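PDB 6TP9: cytochrome c55X from Pseudomonas aeruginosa PAO1, which carries a single covalently bound heme c, transfers electrons in the periplasm and is associated with heme d1 biosynthesis. Local coordinates for residues Gly47-Arg50 with Glu51-Val54. The protein carries 1 engineered substitution. Numbering follows the deposited sequence.
Sequences GKPR and ESLV. With HEC (heme c), chain M.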
loop_
_atom_site.group_PDB
_atom_site.type_symbol
_atom_site.label_atom_id
_atom_site.label_comp_id
_atom_site.label_asym_id
_atom_site.label_seq_id
_atom_site.Cartn_x
_atom_site.Cartn_y
_atom_site.Cartn_z
ATOM N N GLY A 47 2.153 -20.277 4.772
ATOM C CA GLY A 47 2.699 -21.612 4.642
ATOM C C GLY A 47 3.606 -21.843 3.458
ATOM O O GLY A 47 4.229 -22.905 3.367
ATOM N N LYS A 48 3.713 -20.882 2.549
ATOM C CA LYS A 48 4.436 -21.158 1.311
ATOM C C LYS A 48 5.920 -20.840 1.471
ATOM O O LYS A 48 6.265 -19.785 2.023
ATOM C CB LYS A 48 3.842 -20.359 0.160
ATOM C CG LYS A 48 2.380 -20.701 -0.125
ATOM C CD LYS A 48 1.575 -19.472 -0.517
ATOM C CE LYS A 48 0.082 -19.771 -0.612
ATOM N NZ LYS A 48 -0.334 -20.230 -1.968
ATOM N N PRO A 49 6.821 -21.711 1.016
ATOM C CA PRO A 49 8.252 -21.445 1.198
ATOM C C PRO A 49 8.705 -20.202 0.446
ATOM O O PRO A 49 8.190 -19.867 -0.623
ATOM C CB PRO A 49 8.925 -22.707 0.641
ATOM C CG PRO A 49 7.871 -23.755 0.666
ATOM C CD PRO A 49 6.581 -23.040 0.426
ATOM N N ARG A 50 9.701 -19.525 1.022
ATOM C CA ARG A 50 10.197 -18.283 0.440
ATOM C C ARG A 50 10.744 -18.501 -0.965
ATOM O O ARG A 50 10.463 -17.713 -1.876
ATOM C CB ARG A 50 11.272 -17.687 1.348
ATOM C CG ARG A 50 11.831 -16.352 0.889
ATOM C CD ARG A 50 12.826 -15.829 1.910
ATOM N NE ARG A 50 13.340 -14.501 1.587
ATOM C CZ ARG A 50 14.362 -14.267 0.769
ATOM N NH1 ARG A 50 14.987 -15.273 0.171
ATOM N NH2 ARG A 50 14.758 -13.021 0.545
ATOM N N GLU A 51 11.534 -19.560 -1.162
ATOM C CA GLU A 51 12.111 -19.803 -2.481
ATOM C C GLU A 51 11.030 -20.045 -3.525
ATOM O O GLU A 51 11.213 -19.703 -4.699
ATOM C CB GLU A 51 13.068 -20.994 -2.435
ATOM C CG GLU A 51 14.280 -20.793 -1.545
ATOM C CD GLU A 51 15.304 -21.898 -1.708
ATOM O OE1 GLU A 51 15.073 -22.804 -2.536
ATOM O OE2 GLU A 51 16.339 -21.858 -1.009
ATOM N N SER A 52 9.906 -20.640 -3.122
ATOM C CA SER A 52 8.805 -20.848 -4.056
ATOM C C SER A 52 8.255 -19.516 -4.544
ATOM O O SER A 52 8.105 -19.293 -5.752
ATOM C CB SER A 52 7.706 -21.670 -3.385
ATOM O OG SER A 52 8.202 -22.918 -2.936
ATOM N N LEU A 53 7.956 -18.612 -3.611
ATOM C CA LEU A 53 7.436 -17.302 -3.982
ATOM C C LEU A 53 8.453 -16.524 -4.807
ATOM O O LEU A 53 8.091 -15.858 -5.785
ATOM C CB LEU A 53 7.053 -16.524 -2.723
ATOM C CG LEU A 53 6.135 -17.276 -1.753
ATOM C CD1 LEU A 53 5.983 -16.515 -0.445
ATOM C CD2 LEU A 53 4.777 -17.528 -2.385
ATOM N N VAL A 54 9.733 -16.597 -4.434
ATOM C CA VAL A 54 10.766 -15.923 -5.213
ATOM C C VAL A 54 10.809 -16.482 -6.628
ATOM O O VAL A 54 10.900 -15.731 -7.608
ATOM C CB VAL A 54 12.132 -16.049 -4.514
ATOM C CG1 VAL A 54 13.245 -15.544 -5.424
ATOM C CG2 VAL A 54 12.125 -15.284 -3.202
HETATM FE FE HEC M . 1.582 -11.742 -9.264
HETATM C CHA HEC M . 0.707 -14.866 -8.158
HETATM C CHB HEC M . 4.050 -11.610 -6.835
HETATM C CHC HEC M . 2.675 -8.768 -10.523
HETATM C CHD HEC M . -1.142 -11.636 -11.354
HETATM N NA HEC M . 2.239 -12.984 -7.755
HETATM C C1A HEC M . 1.768 -14.262 -7.522
HETATM C C2A HEC M . 2.584 -14.862 -6.485
HETATM C C3A HEC M . 3.507 -13.970 -6.117
HETATM C C4A HEC M . 3.309 -12.769 -6.907
HETATM C CMA HEC M . 4.592 -14.181 -5.041
HETATM C CAA HEC M . 2.413 -16.285 -5.910
HETATM C CBA HEC M . 1.445 -16.244 -4.731
HETATM C CGA HEC M . 1.261 -17.627 -4.165
HETATM O O1A HEC M . 2.091 -18.520 -4.480
HETATM O O2A HEC M . 0.287 -17.833 -3.395
HETATM N NB HEC M . 3.078 -10.440 -8.764
HETATM C C1B HEC M . 3.992 -10.567 -7.733
HETATM C C2B HEC M . 4.877 -9.418 -7.781
HETATM C C3B HEC M . 4.492 -8.643 -8.795
HETATM C C4B HEC M . 3.355 -9.266 -9.435
HETATM C CMB HEC M . 6.050 -9.127 -6.819
HETATM C CAB HEC M . 5.133 -7.308 -9.222
HETATM C CBB HEC M . 6.628 -7.518 -9.525
HETATM N NC HEC M . 0.863 -10.422 -10.636
HETATM C C1C HEC M . 1.535 -9.301 -11.080
HETATM C C2C HEC M . 0.817 -8.757 -12.213
HETATM C C3C HEC M . -0.206 -9.575 -12.483
HETATM C C4C HEC M . -0.220 -10.619 -11.471
HETATM C CMC HEC M . 1.266 -7.532 -13.043
HETATM C CAC HEC M . -1.246 -9.392 -13.614
HETATM C CBC HEC M . -0.549 -9.201 -14.976
HETATM N ND HEC M . 0.013 -13.035 -9.677
HETATM C C1D HEC M . -0.987 -12.791 -10.617
HETATM C C2D HEC M . -1.836 -13.960 -10.705
HETATM C C3D HEC M . -1.249 -14.963 -9.705
HETATM C C4D HEC M . -0.109 -14.304 -9.115
HETATM C CMD HEC M . -3.069 -14.166 -11.608
HETATM C CAD HEC M . -1.760 -16.381 -9.380
HETATM C CBD HEC M . -1.221 -17.392 -10.385
HETATM C CGD HEC M . -1.785 -18.736 -10.014
HETATM O O1D HEC M . -2.811 -19.137 -10.620
HETATM O O2D HEC M . -1.221 -19.396 -9.101
#
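Lys48 and Leu53 meet where a loop turns into helix 50-59 of this class I-type cytochrome c fold, with Pro49 at the N-cap position; both border one heme propionate, and Lys48 bonds it. The lysine can be followed outward. Its CB rests against Leu53 CD2 at 3.9 Å, an aliphatic contact between the base of one side chain and a branch tip of the other. CG lies beside the backbone N, anti to the carbonyl carbon (chi1 -61°), and bends at chi2 and chi4 carry the rest of the chain away from the helix and over to the heme. CD passes 3.6 Å from O2A of the propionate and CE comes closer still, before NZ donates a hydrogen bond of 2.9 Å to that same O2A. A long, flexible cation suits this place, since the ammonium probably offsets the propionate's negative charge. Arg61 also hydrogen-bonds to the heme. Leucine suits a buried position against Val82 and the heme, its CD2 lying 3.5 Å from the other oxygen, O1A.

Proline is tolerated at the N-cap because no helical bond needs its missing N-H; its ring restricts phi, and it offers its carbonyl but no side-chain cap. Leu53 N reaches Pro49 O at 3.2 Å, and Ser52 N adds a weak, bent bond to the same oxygen. Ser52 OG lies over one face of the proline ring, 3.7 Å from each of Pro49 CB, CG and CD. Arg50, extended from CG to NE, is long enough to touch Val82 on helix 75-86 while NE forms a salt bridge with Asp83. The next i to i+4 bond runs from Val54 N to Arg50 O at 2.9 Å. Valine's short, branched side chain packs on Ala78 and Val82, and its CG2 comes to 3.2 Å from Arg50 O.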